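Local coordinates for putative calcium-regulated periplasmic protein (PDB 3DB7) that is of unknown cellular function but binds calcium ions, partly between its two subunits, and is probably a periplasmic protein of the PepSY-like family, at residues Q23-S28 with E63-K68; V46-T49 with K53-F56; L95-D100 with Y104-S109; Q82-T87 with T112-D117. All blocks are in the same frame, centred on the assembly; numbering follows the deposited sequence. Where two conformers were deposited one is given.

Interaction 1. Residues Q23-S28 with E63-K68. With CA (calcium ion), chain C.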
loop_
_atom_site.group_PDB
_atom_site.type_symbol
_atom_site.label_atom_id
_atom_site.label_comp_id
_atom_site.label_asym_id
_atom_site.label_seq_id
_atom_site.Cartn_x
_atom_site.Cartn_y
_atom_site.Cartn_z
ATOM N N GLN A 23 -5.722 14.279 20.093
ATOM C CA GLN A 23 -6.747 13.278 20.412
ATOM C C GLN A 23 -6.135 11.911 20.600
ATOM O O GLN A 23 -6.434 11.186 21.577
ATOM C CB GLN A 23 -7.812 13.210 19.342
ATOM C CG GLN A 23 -8.937 12.207 19.656
ATOM C CD GLN A 23 -9.628 12.528 20.957
ATOM O OE1 GLN A 23 -9.872 13.699 21.263
ATOM N NE2 GLN A 23 -9.913 11.490 21.758
ATOM N N HIS A 24 -5.284 11.519 19.660
ATOM C CA HIS A 24 -4.872 10.096 19.585
ATOM C C HIS A 24 -3.442 9.829 19.934
ATOM O O HIS A 24 -3.086 8.666 20.166
ATOM C CB HIS A 24 -5.099 9.529 18.198
ATOM C CG HIS A 24 -6.515 9.603 17.757
ATOM N ND1 HIS A 24 -7.510 8.831 18.313
ATOM C CD2 HIS A 24 -7.107 10.389 16.824
ATOM C CE1 HIS A 24 -8.671 9.171 17.766
ATOM N NE2 HIS A 24 -8.445 10.080 16.817
ATOM N N PHE A 25 -2.635 10.878 20.015
ATOM C CA PHE A 25 -1.196 10.714 20.261
ATOM C C PHE A 25 -0.702 11.584 21.417
ATOM O O PHE A 25 0.439 12.076 21.430
ATOM C CB PHE A 25 -0.447 10.993 18.961
ATOM C CG PHE A 25 -0.690 9.933 17.936
ATOM C CD1 PHE A 25 0.101 8.796 17.932
ATOM C CD2 PHE A 25 -1.696 10.050 17.006
ATOM C CE1 PHE A 25 -0.115 7.794 17.004
ATOM C CE2 PHE A 25 -1.917 9.034 16.110
ATOM C CZ PHE A 25 -1.133 7.919 16.106
ATOM N N SER A 26 -1.578 11.737 22.413
ATOM C CA SER A 26 -1.317 12.648 23.530
ATOM C C SER A 26 -0.065 12.212 24.298
ATOM O O SER A 26 0.626 13.071 24.861
ATOM C CB SER A 26 -2.531 12.741 24.504
ATOM O OG SER A 26 -2.949 11.462 24.953
ATOM N N ASP A 27 0.260 10.925 24.222
ATOM C CA ASP A 27 1.319 10.321 25.048
ATOM C C ASP A 27 2.601 10.212 24.271
ATOM O O ASP A 27 3.598 9.679 24.770
ATOM C CB ASP A 27 0.937 8.911 25.515
ATOM N N SER A 28 2.568 10.692 23.035
ATOM C CA SER A 28 3.752 10.598 22.160
ATOM C C SER A 28 4.360 11.986 22.081
ATOM O O SER A 28 3.725 12.967 22.439
ATOM C CB SER A 28 3.360 10.077 20.774
ATOM O OG SER A 28 2.886 8.735 20.791
ATOM N N GLU A 63 -4.492 10.560 6.263
ATOM C CA GLU A 63 -4.461 9.623 5.131
ATOM C C GLU A 63 -3.621 8.379 5.430
ATOM O O GLU A 63 -3.840 7.335 4.809
ATOM C CB GLU A 63 -3.958 10.286 3.861
ATOM C CG GLU A 63 -4.967 11.216 3.236
ATOM C CD GLU A 63 -4.539 11.891 1.951
ATOM O OE1 GLU A 63 -3.406 12.388 1.870
ATOM O OE2 GLU A 63 -5.429 12.008 1.073
ATOM N N GLU A 64 -2.691 8.478 6.402
ATOM C CA GLU A 64 -1.818 7.368 6.770
ATOM C C GLU A 64 -1.507 7.474 8.207
ATOM O O GLU A 64 -1.090 8.539 8.669
ATOM C CB GLU A 64 -0.522 7.409 5.958
ATOM C CG GLU A 64 0.482 6.339 6.344
ATOM C CD GLU A 64 1.893 6.544 5.728
ATOM O OE1 GLU A 64 2.113 7.497 4.909
ATOM O OE2 GLU A 64 2.770 5.750 6.095
ATOM N N VAL A 65 -1.734 6.435 8.969
ATOM C CA VAL A 65 -1.285 6.326 10.344
ATOM C C VAL A 65 -0.399 5.098 10.418
ATOM O O VAL A 65 -0.891 3.965 10.309
ATOM C CB VAL A 65 -2.475 6.196 11.322
ATOM C CG1 VAL A 65 -1.948 6.005 12.750
ATOM C CG2 VAL A 65 -3.389 7.412 11.211
ATOM N N ASP A 66 0.917 5.310 10.537
ATOM C CA ASP A 66 1.896 4.215 10.551
ATOM C C ASP A 66 2.464 4.093 11.940
ATOM O O ASP A 66 3.337 4.888 12.368
ATOM C CB ASP A 66 3.019 4.471 9.539
ATOM C CG ASP A 66 4.001 3.339 9.465
ATOM O OD1 ASP A 66 3.917 2.461 10.352
ATOM O OD2 ASP A 66 4.843 3.325 8.523
ATOM N N CYS A 67 1.925 3.137 12.671
ATOM C CA CYS A 67 2.347 2.882 14.024
ATOM C C CYS A 67 3.049 1.549 14.117
ATOM O O CYS A 67 2.882 0.807 15.067
ATOM C CB CYS A 67 1.144 2.942 14.963
ATOM S SG CYS A 67 0.488 4.602 15.210
ATOM N N LYS A 68 3.960 1.320 13.192
ATOM C CA LYS A 68 4.653 0.024 13.173
ATOM C C LYS A 68 5.506 -0.209 14.408
ATOM O O LYS A 68 5.880 -1.366 14.676
ATOM C CB LYS A 68 5.477 -0.165 11.917
ATOM C CG LYS A 68 6.614 0.765 11.852
ATOM C CD LYS A 68 7.314 0.560 10.473
ATOM C CE LYS A 68 8.190 1.721 10.122
ATOM N NZ LYS A 68 7.399 2.855 9.569
HETATM CA CA CA C . 1.735 8.336 2.824
HETATM O O HOH W 1 0.240 6.398 2.523
HETATM O O HOH W 2 -0.493 9.265 2.910
#
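Phe-25, just past the end of helix 15-24, puts its ring against Val-65 of strand 62-66 and Cys-67 just after it. Its CB already packs on the ring of Phe-48. With CG anti to its own carbonyl carbon (chi1 -69°), the ring reaches from the loop toward the sheet, stacked with Phe-48. Along its edge, CD1 lies 4.0 Å from Ser-28 OG, in the ring plane; Ser-28 is brought back there by the type I turn that starts at Phe-25. The next atom, CE1, meets Cys-67 SG at 3.7 Å. At the tip, CZ touches Val-65 CG1 at 3.9 Å as well as the sulfur. Cys-67 SG lies 89° off the ring normal, so this is an in-plane sulfur-aromatic contact at the rim, not a sulfur over the face. Phe-20 of the helix also touches both Phe-25 and Val-65.

Asp-66 folds back on Lys-68: Asp-66 OD1 accepts a bond from the backbone N of Lys-68, an Asx turn, and its OD2 forms a 2.8 Å salt bridge with Lys-68 NZ, which comes from above the carboxylate plane. Glu-64 OE1 binds a calcium ion at 2.3 Å, together with Glu-55 and with Asp-124 and Asp-126 of the second subunit. Glu-63 and Glu-64 both face Glu-55 in a classic beta bulge. The whole is a two-layer alpha/beta arrangement, with helix 15-24 and its following turn closing one face of an antiparallel sheet and an intersubunit calcium site on the other.

Interaction 2. Residues V46-T49 with K53-F56. With CA (calcium ion), chain B; CA (calcium ion), chain C.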
loop_
_atom_site.group_PDB
_atom_site.type_symbol
_atom_site.label_atom_id
_atom_site.label_comp_id
_atom_site.label_asym_id
_atom_site.label_seq_id
_atom_site.Cartn_x
_atom_site.Cartn_y
_atom_site.Cartn_z
ATOM N N VAL A 46 3.889 14.121 10.331
ATOM C CA VAL A 46 4.454 14.263 11.678
ATOM C C VAL A 46 5.022 12.941 12.121
ATOM O O VAL A 46 4.336 11.935 12.050
ATOM C CB VAL A 46 3.377 14.817 12.675
ATOM C CG1 VAL A 46 2.211 13.822 12.890
ATOM C CG2 VAL A 46 4.000 15.253 14.021
ATOM N N ILE A 47 6.304 12.931 12.511
ATOM C CA ILE A 47 6.996 11.742 12.995
ATOM C C ILE A 47 7.193 11.933 14.493
ATOM O O ILE A 47 7.639 12.991 14.960
ATOM C CB ILE A 47 8.386 11.520 12.292
ATOM C CG1 ILE A 47 8.226 11.512 10.773
ATOM C CG2 ILE A 47 9.059 10.245 12.822
ATOM C CD1 ILE A 47 7.962 12.849 10.197
ATOM N N PHE A 48 6.906 10.896 15.264
ATOM C CA PHE A 48 7.013 10.942 16.715
ATOM C C PHE A 48 8.379 10.380 17.117
ATOM O O PHE A 48 9.066 9.746 16.296
ATOM C CB PHE A 48 5.876 10.138 17.303
ATOM C CG PHE A 48 4.539 10.733 17.033
ATOM C CD1 PHE A 48 4.114 11.896 17.703
ATOM C CD2 PHE A 48 3.680 10.143 16.116
ATOM C CE1 PHE A 48 2.860 12.443 17.440
ATOM C CE2 PHE A 48 2.408 10.706 15.886
ATOM C CZ PHE A 48 2.016 11.844 16.511
ATOM N N THR A 49 8.775 10.633 18.353
ATOM C CA THR A 49 10.110 10.223 18.790
ATOM C C THR A 49 10.267 8.696 18.865
ATOM O O THR A 49 11.382 8.191 18.971
ATOM C CB THR A 49 10.432 10.862 20.145
ATOM O OG1 THR A 49 9.429 10.484 21.099
ATOM C CG2 THR A 49 10.517 12.397 20.028
ATOM N N LYS A 53 4.401 7.593 12.609
ATOM C CA LYS A 53 4.146 8.712 11.708
ATOM C C LYS A 53 2.684 8.808 11.350
ATOM O O LYS A 53 2.000 7.776 11.165
ATOM C CB LYS A 53 4.969 8.549 10.401
ATOM C CG LYS A 53 4.954 9.763 9.502
ATOM C CD LYS A 53 5.401 9.444 8.076
ATOM C CE LYS A 53 4.301 8.827 7.245
ATOM N NZ LYS A 53 4.658 8.572 5.816
ATOM N N VAL A 54 2.231 10.033 11.182
ATOM C CA VAL A 54 0.935 10.271 10.582
ATOM C C VAL A 54 1.091 11.224 9.426
ATOM O O VAL A 54 1.862 12.192 9.515
ATOM C CB VAL A 54 -0.093 10.898 11.563
ATOM C CG1 VAL A 54 -1.453 11.107 10.884
ATOM C CG2 VAL A 54 -0.271 9.988 12.789
ATOM N N GLU A 55 0.410 10.953 8.317
ATOM C CA GLU A 55 0.343 11.868 7.189
ATOM C C GLU A 55 -1.065 12.309 6.991
ATOM O O GLU A 55 -2.003 11.496 7.084
ATOM C CB GLU A 55 0.871 11.228 5.915
ATOM C CG GLU A 55 1.002 12.220 4.757
ATOM C CD GLU A 55 1.950 11.727 3.682
ATOM O OE1 GLU A 55 2.223 10.470 3.574
ATOM O OE2 GLU A 55 2.452 12.589 2.949
ATOM N N PHE A 56 -1.217 13.591 6.677
ATOM C CA PHE A 56 -2.486 14.267 6.500
ATOM C C PHE A 56 -2.553 14.908 5.136
ATOM O O PHE A 56 -1.529 15.336 4.577
ATOM C CB PHE A 56 -2.676 15.380 7.547
ATOM C CG PHE A 56 -2.533 14.942 8.979
ATOM C CD1 PHE A 56 -3.666 14.544 9.695
ATOM C CD2 PHE A 56 -1.329 15.039 9.653
ATOM C CE1 PHE A 56 -3.549 14.188 11.013
ATOM C CE2 PHE A 56 -1.218 14.682 10.989
ATOM C CZ PHE A 56 -2.318 14.269 11.649
HETATM CA CA CA B . 4.347 11.054 2.376
HETATM CA CA CA C . 1.735 8.336 2.824
HETATM O O HOH W 1 0.240 6.398 2.523
HETATM O O HOH W 2 -0.493 9.265 2.910
#
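Val-46 and Val-54 sit side by side on one face of the hairpin, pointing the same way, with Val-46 CG1 4.0 Å from Val-54 CB. That methyl, in the one of two deposited conformers described here, stands between the backbone N and carbonyl carbon (chi1 66°), where it also reaches the edge of the Phe-56 ring at CE2. Val-54 extends the patch both ways: its CG2 meets the edge of Phe-48 at CE2, 4.2 Å away, and its CG1 lies over one face of the Phe-56 ring, toward the rim. Ile-21 of helix 15-24 touches both Val-46 and Phe-56 and so covers this face.

Next come the backbones, where Val-46 and Val-54 form a hydrogen-bonded antiparallel pair: Val-46 N to Val-54 O at 2.9 Å, and Val-54 N to Val-46 O at 3.0 Å. Ile-47 and Lys-53 follow as a non-hydrogen-bonded pair, their side chains turned to the other face, where Ile-47 CG1 rests on Lys-53 CG at 3.9 Å.

Here the polar edge begins. Lys-53 bends at chi3 (80°), and its NZ donates to Glu-64 OE1 and Glu-45 OE2; its positive charge probably offsets part of the negative charge of the acid groups. Glu-55 OE1 bridges two calcium ions, at 2.5 and 2.3 Å, while its OE2 grips the first at 2.5 Å. Glu-36, Glu-45 and Glu-64 of this chain, Asp-124, Asp-126 and the Ile-125 carbonyl of the second subunit, and two waters complete a dinuclear calcium site built on a beta hairpin at a subunit interface.

Interaction 3. Residues L95-D100 with Y104-S109. With CA (calcium ion), chain D.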
loop_
_atom_site.group_PDB
_atom_site.type_symbol
_atom_site.label_atom_id
_atom_site.label_comp_id
_atom_site.label_asym_id
_atom_site.label_seq_id
_atom_site.Cartn_x
_atom_site.Cartn_y
_atom_site.Cartn_z
ATOM N N LEU A 95 -0.779 -2.381 12.496
ATOM C CA LEU A 95 0.434 -1.599 12.513
ATOM C C LEU A 95 0.307 -0.315 11.653
ATOM O O LEU A 95 0.994 0.676 11.951
ATOM C CB LEU A 95 1.659 -2.417 12.063
ATOM C CG LEU A 95 2.038 -3.553 12.972
ATOM C CD1 LEU A 95 3.413 -4.083 12.603
ATOM C CD2 LEU A 95 2.022 -3.107 14.453
ATOM N N LYS A 96 -0.509 -0.349 10.600
ATOM C CA LYS A 96 -0.715 0.812 9.768
ATOM C C LYS A 96 -2.114 0.781 9.211
ATOM O O LYS A 96 -2.666 -0.287 8.964
ATOM C CB LYS A 96 0.294 0.843 8.601
ATOM C CG LYS A 96 0.148 2.032 7.673
ATOM C CD LYS A 96 1.341 2.140 6.761
ATOM C CE LYS A 96 1.563 0.822 6.071
ATOM N NZ LYS A 96 2.785 0.903 5.179
ATOM N N ILE A 97 -2.681 1.968 9.022
ATOM C CA ILE A 97 -3.925 2.117 8.310
ATOM C C ILE A 97 -3.787 3.310 7.382
ATOM O O ILE A 97 -3.201 4.353 7.757
ATOM C CB ILE A 97 -5.148 2.234 9.238
ATOM C CG1 ILE A 97 -6.461 2.244 8.448
ATOM C CG2 ILE A 97 -5.072 3.473 10.191
ATOM C CD1 ILE A 97 -7.708 2.087 9.372
ATOM N N GLU A 98 -4.329 3.167 6.193
ATOM C CA GLU A 98 -4.343 4.215 5.165
ATOM C C GLU A 98 -5.703 4.314 4.570
ATOM O O GLU A 98 -6.445 3.332 4.531
ATOM C CB GLU A 98 -3.385 3.873 4.054
ATOM C CG GLU A 98 -1.941 3.792 4.540
ATOM C CD GLU A 98 -0.976 3.221 3.508
ATOM O OE1 GLU A 98 -1.002 1.991 3.244
ATOM O OE2 GLU A 98 -0.183 3.992 2.956
ATOM N N ARG A 99 -6.028 5.491 4.019
ATOM C CA ARG A 99 -7.297 5.647 3.332
ATOM C C ARG A 99 -7.153 6.695 2.226
ATOM O O ARG A 99 -6.303 7.607 2.333
ATOM C CB ARG A 99 -8.402 6.032 4.305
ATOM C CG ARG A 99 -8.248 7.402 4.853
ATOM C CD ARG A 99 -9.417 7.797 5.774
ATOM N NE ARG A 99 -9.117 9.078 6.411
ATOM C CZ ARG A 99 -9.961 9.824 7.088
ATOM N NH1 ARG A 99 -11.231 9.441 7.278
ATOM N NH2 ARG A 99 -9.529 10.977 7.561
ATOM N N ASP A 100 -7.995 6.545 1.218
ATOM C CA ASP A 100 -8.126 7.547 0.184
ATOM C C ASP A 100 -9.574 7.564 -0.224
ATOM O O ASP A 100 -10.434 7.151 0.557
ATOM C CB ASP A 100 -7.142 7.317 -0.937
ATOM C CG ASP A 100 -7.467 6.136 -1.761
ATOM O OD1 ASP A 100 -8.480 5.489 -1.502
ATOM O OD2 ASP A 100 -6.727 5.866 -2.734
ATOM N N TYR A 104 -9.745 1.690 2.146
ATOM C CA TYR A 104 -8.849 1.604 3.307
ATOM C C TYR A 104 -7.883 0.455 3.104
ATOM O O TYR A 104 -8.292 -0.611 2.622
ATOM C CB TYR A 104 -9.582 1.247 4.581
ATOM C CG TYR A 104 -10.586 2.202 4.999
ATOM C CD1 TYR A 104 -11.894 2.143 4.515
ATOM C CD2 TYR A 104 -10.241 3.185 5.895
ATOM C CE1 TYR A 104 -12.848 3.035 4.929
ATOM C CE2 TYR A 104 -11.197 4.148 6.322
ATOM C CZ TYR A 104 -12.484 4.054 5.804
ATOM O OH TYR A 104 -13.503 4.922 6.166
ATOM N N GLU A 105 -6.599 0.667 3.428
ATOM C CA GLU A 105 -5.588 -0.405 3.550
ATOM C C GLU A 105 -5.289 -0.577 5.035
ATOM O O GLU A 105 -5.271 0.408 5.803
ATOM C CB GLU A 105 -4.262 -0.024 2.911
ATOM C CG GLU A 105 -4.218 0.028 1.361
ATOM C CD GLU A 105 -2.846 0.487 0.832
ATOM O OE1 GLU A 105 -1.834 0.447 1.599
ATOM O OE2 GLU A 105 -2.777 0.901 -0.342
ATOM N N VAL A 106 -5.084 -1.830 5.454
ATOM C CA VAL A 106 -4.667 -2.143 6.801
ATOM C C VAL A 106 -3.519 -3.145 6.764
ATOM O O VAL A 106 -3.604 -4.155 6.067
ATOM C CB VAL A 106 -5.869 -2.774 7.511
ATOM C CG1 VAL A 106 -5.505 -3.212 8.844
ATOM C CG2 VAL A 106 -7.056 -1.721 7.536
ATOM N N LYS A 107 -2.430 -2.845 7.475
ATOM C CA LYS A 107 -1.271 -3.748 7.567
ATOM C C LYS A 107 -1.194 -4.286 8.961
ATOM O O LYS A 107 -1.217 -3.509 9.938
ATOM C CB LYS A 107 0.040 -3.023 7.242
ATOM C CG LYS A 107 1.278 -3.872 7.268
ATOM C CD LYS A 107 1.510 -4.558 5.939
ATOM C CE LYS A 107 2.915 -5.184 5.855
ATOM N NZ LYS A 107 3.003 -6.230 4.795
ATOM N N LEU A 108 -1.122 -5.602 9.093
ATOM C CA LEU A 108 -1.186 -6.237 10.398
ATOM C C LEU A 108 0.223 -6.681 10.815
ATOM O O LEU A 108 1.127 -6.845 9.968
ATOM C CB LEU A 108 -2.077 -7.490 10.365
ATOM C CG LEU A 108 -3.510 -7.256 9.893
ATOM C CD1 LEU A 108 -4.320 -8.589 9.879
ATOM C CD2 LEU A 108 -4.198 -6.163 10.652
ATOM N N SER A 109 0.369 -6.953 12.104
ATOM C CA SER A 109 1.687 -7.356 12.627
ATOM C C SER A 109 2.182 -8.725 12.114
ATOM O O SER A 109 3.391 -9.039 12.188
ATOM C CB SER A 109 1.658 -7.357 14.148
ATOM O OG SER A 109 0.585 -8.146 14.627
HETATM CA CA CA D . -3.590 2.126 -2.100
HETATM O O HOH W 3 -5.656 2.666 -2.539
HETATM O O HOH W 4 -5.427 0.713 -2.668
HETATM O O HOH W 5 -4.431 3.106 -4.034
HETATM O O HOH W 6 -3.219 4.234 -2.965
#
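Leu-95 opens an antiparallel beta hairpin with strand 103-108 through a classic bulge: it and Lys-96 both face Lys-107. Leu-95 N gives Lys-107 O a 2.8 Å bond, while the one from Lys-96 N to the same oxygen is weak. The side chain of Leu-95 runs past the end of the partner strand, setting CD1 3.7 Å from Ser-109 CA. Lys-96 then pairs regularly, its O accepting from Lys-107 N at 3.0 Å. On that face the two lysines touch through their CB atoms, and the amine of Lys-107 goes on to a salt bridge with Glu-113.

Ile-97 turns to the other face and lies alongside Val-106, CG1 to CG2 at 4.1 Å; beneath them helix 79-88 reaches Val-106 through Ile-81. Glu-98 and Glu-105 exchange a pair of backbone bonds, N to O at 2.9 Å each way. Their side chains share the calcium face: Glu-105 OE2, in one of two conformers, binds a calcium ion at 2.3 Å along with probably partly occupied waters and Glu-105 of the second subunit, consistent with a metal shared between the subunits.

Arg-99 lies side by side with Tyr-104, its CB 3.7 Å from Tyr-104 CD2. With CG between the backbone N and carbonyl carbon (chi1 69°), its chain brings CD near Tyr-104 CE2, and the guanidinium plane is inclined 32° to the ring; the charged end departs for Trp-62, by a cation-pi contact and an NE bond to its carbonyl. Asp-100 fastens the turn: its OD1 accepts from the backbone N atoms of both Lys-102 and Asp-103.

Interaction 4. Residues Q82-T87 with T112-D117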
loop_
_atom_site.group_PDB
_atom_site.type_symbol
_atom_site.label_atom_id
_atom_site.label_comp_id
_atom_site.label_asym_id
_atom_site.label_seq_id
_atom_site.Cartn_x
_atom_site.Cartn_y
_atom_site.Cartn_z
ATOM N N GLN A 82 -12.218 -3.124 12.453
ATOM C CA GLN A 82 -11.712 -3.619 13.742
ATOM C C GLN A 82 -12.325 -4.981 14.072
ATOM O O GLN A 82 -11.677 -5.906 14.549
ATOM C CB GLN A 82 -11.979 -2.583 14.820
ATOM C CG GLN A 82 -11.643 -3.044 16.216
ATOM C CD GLN A 82 -10.164 -3.269 16.481
ATOM O OE1 GLN A 82 -9.315 -3.193 15.563
ATOM N NE2 GLN A 82 -9.842 -3.578 17.740
ATOM N N LYS A 83 -13.610 -5.136 13.747
ATOM C CA LYS A 83 -14.274 -6.390 13.979
ATOM C C LYS A 83 -13.731 -7.452 13.052
ATOM O O LYS A 83 -13.482 -8.542 13.512
ATOM C CB LYS A 83 -15.793 -6.308 13.832
ATOM C CG LYS A 83 -16.483 -7.621 14.115
ATOM C CD LYS A 83 -17.958 -7.512 14.245
ATOM C CE LYS A 83 -18.594 -8.847 14.352
ATOM N NZ LYS A 83 -20.117 -8.785 14.538
ATOM N N TYR A 84 -13.518 -7.140 11.763
ATOM C CA TYR A 84 -12.953 -8.127 10.848
ATOM C C TYR A 84 -11.579 -8.601 11.344
ATOM O O TYR A 84 -11.261 -9.791 11.335
ATOM C CB TYR A 84 -12.845 -7.537 9.395
ATOM C CG TYR A 84 -12.492 -8.556 8.380
ATOM C CD1 TYR A 84 -13.477 -9.267 7.771
ATOM C CD2 TYR A 84 -11.160 -8.891 8.132
ATOM C CE1 TYR A 84 -13.179 -10.295 6.921
ATOM C CE2 TYR A 84 -10.874 -9.879 7.252
ATOM C CZ TYR A 84 -11.892 -10.585 6.659
ATOM O OH TYR A 84 -11.627 -11.673 5.819
ATOM N N VAL A 85 -10.761 -7.644 11.750
ATOM C CA VAL A 85 -9.397 -7.960 12.173
ATOM C C VAL A 85 -9.382 -8.794 13.447
ATOM O O VAL A 85 -8.728 -9.816 13.543
ATOM C CB VAL A 85 -8.517 -6.710 12.318
ATOM C CG1 VAL A 85 -7.216 -7.065 13.007
ATOM C CG2 VAL A 85 -8.289 -5.999 10.943
ATOM N N THR A 86 -10.141 -8.368 14.428
ATOM C CA THR A 86 -10.163 -9.080 15.702
ATOM C C THR A 86 -10.858 -10.433 15.659
ATOM O O THR A 86 -10.602 -11.282 16.477
ATOM C CB THR A 86 -10.718 -8.211 16.822
ATOM O OG1 THR A 86 -12.044 -7.772 16.512
ATOM C CG2 THR A 86 -9.825 -7.029 17.069
ATOM N N THR A 87 -11.720 -10.634 14.678
ATOM C CA THR A 87 -12.337 -11.951 14.423
ATOM C C THR A 87 -11.360 -12.890 13.737
ATOM O O THR A 87 -11.163 -14.028 14.169
ATOM C CB THR A 87 -13.572 -11.818 13.526
ATOM O OG1 THR A 87 -14.551 -10.999 14.186
ATOM C CG2 THR A 87 -14.165 -13.227 13.170
ATOM N N THR A 112 0.147 -9.583 7.032
ATOM C CA THR A 112 -1.046 -9.560 6.137
ATOM C C THR A 112 -1.478 -8.134 5.889
ATOM O O THR A 112 -1.443 -7.272 6.784
ATOM C CB THR A 112 -2.163 -10.295 6.772
ATOM O OG1 THR A 112 -1.820 -11.684 6.929
ATOM C CG2 THR A 112 -3.450 -10.238 5.972
ATOM N N GLU A 113 -1.904 -7.866 4.665
ATOM C CA GLU A 113 -2.444 -6.572 4.295
ATOM C C GLU A 113 -3.875 -6.803 3.779
ATOM O O GLU A 113 -4.093 -7.712 2.985
ATOM C CB GLU A 113 -1.629 -5.910 3.186
ATOM C CG GLU A 113 -0.176 -5.699 3.547
ATOM C CD GLU A 113 0.615 -4.932 2.455
ATOM O OE1 GLU A 113 -0.006 -4.362 1.520
ATOM O OE2 GLU A 113 1.857 -4.861 2.579
ATOM N N LEU A 114 -4.803 -6.013 4.301
ATOM C CA LEU A 114 -6.195 -6.109 3.926
ATOM C C LEU A 114 -6.622 -4.811 3.297
ATOM O O LEU A 114 -6.120 -3.762 3.676
ATOM C CB LEU A 114 -7.050 -6.318 5.192
ATOM C CG LEU A 114 -6.686 -7.479 6.125
ATOM C CD1 LEU A 114 -7.535 -7.402 7.376
ATOM C CD2 LEU A 114 -6.812 -8.807 5.405
ATOM N N LYS A 115 -7.492 -4.877 2.323
ATOM C CA LYS A 115 -8.102 -3.676 1.740
ATOM C C LYS A 115 -9.592 -3.812 1.828
ATOM O O LYS A 115 -10.157 -4.883 1.606
ATOM C CB LYS A 115 -7.658 -3.524 0.291
ATOM C CG LYS A 115 -6.192 -3.149 0.158
ATOM C CD LYS A 115 -5.710 -3.039 -1.316
ATOM C CE LYS A 115 -6.384 -1.959 -2.031
ATOM N NZ LYS A 115 -5.855 -1.825 -3.489
ATOM N N PHE A 116 -10.226 -2.681 2.098
ATOM C CA PHE A 116 -11.695 -2.589 2.227
ATOM C C PHE A 116 -12.164 -1.415 1.361
ATOM O O PHE A 116 -11.483 -0.359 1.298
ATOM C CB PHE A 116 -12.114 -2.336 3.661
ATOM C CG PHE A 116 -11.675 -3.386 4.600
ATOM C CD1 PHE A 116 -10.388 -3.371 5.140
ATOM C CD2 PHE A 116 -12.552 -4.399 4.980
ATOM C CE1 PHE A 116 -9.987 -4.364 6.025
ATOM C CE2 PHE A 116 -12.160 -5.363 5.878
ATOM C CZ PHE A 116 -10.891 -5.354 6.394
ATOM N N ASP A 117 -13.340 -1.519 0.775
ATOM C CA ASP A 117 -13.938 -0.342 0.160
ATOM C C ASP A 117 -14.471 0.573 1.265
ATOM O O ASP A 117 -14.352 0.297 2.466
ATOM C CB ASP A 117 -14.974 -0.737 -0.932
ATOM C CG ASP A 117 -16.266 -1.326 -0.367
ATOM O OD1 ASP A 117 -16.510 -1.228 0.856
ATOM O OD2 ASP A 117 -17.036 -1.929 -1.184
#
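Tyr-84 and Val-85 of helix 79-88 face Leu-114 and Phe-116 of strand 113-117, a helix packed on one face of the antiparallel sheet in the two-layer alpha/beta manner. The axes of the two segments come within 11.2 Å at an angle of 149°, and side chains alone bridge the gap. The tight part centres on Tyr-84. Phe-116 directs its edge at the face of the Tyr-84 ring in an offset edge-to-face pair, with centroids 5.7 Å apart and planes at 78°; Phe-116 CZ is 4.0 Å from Tyr-84 CD2. Leu-114 CD1 wedges in beside it, touching Tyr-84 CD2 at 4.0 Å and Val-85 CG2 at 3.9 Å. Tyr-84 gets there because its CG stands opposite the backbone N (chi1 -170°). Leu-122 and Ile-125 of strand 122-126 extend the same apolar layer.

The far side of the helix is solvent-facing. Lys-83, Thr-86 and Thr-87 are exposed, and the threonine hydroxyls turn back on their own helix. Thr-86 OG1 donates to Gln-82 O at 2.7 Å; Thr-87 OG1 donates to Lys-83 O at 2.8 Å, from the carbonyl face opposite to the one reached by Thr-87 N.

How the interactions relate
All four contacts belong to one antiparallel sheet whose strands follow chain order. Interaction 2 lies within the chain span bounded by interaction 1, and interaction 3 likewise within that of interaction 4, the first pair preceding the second. Interactions 1 and 2 have centres 7 Å apart and share strands 53-56 and 62-66 as neighbours; interactions 3 and 4 are 9 Å apart and meet where strand 103-108 pairs with 113-117. Strands 62-66 and 94-99 join the halves, with Cys-67 N 2.7 Å from Leu-95 O. Interactions 2 and 4, centres 23 Å apart, lie on opposite sides of the chain's centre. Helices cover one face, leaving acidic side chains of the other to bind calcium with the second subunit.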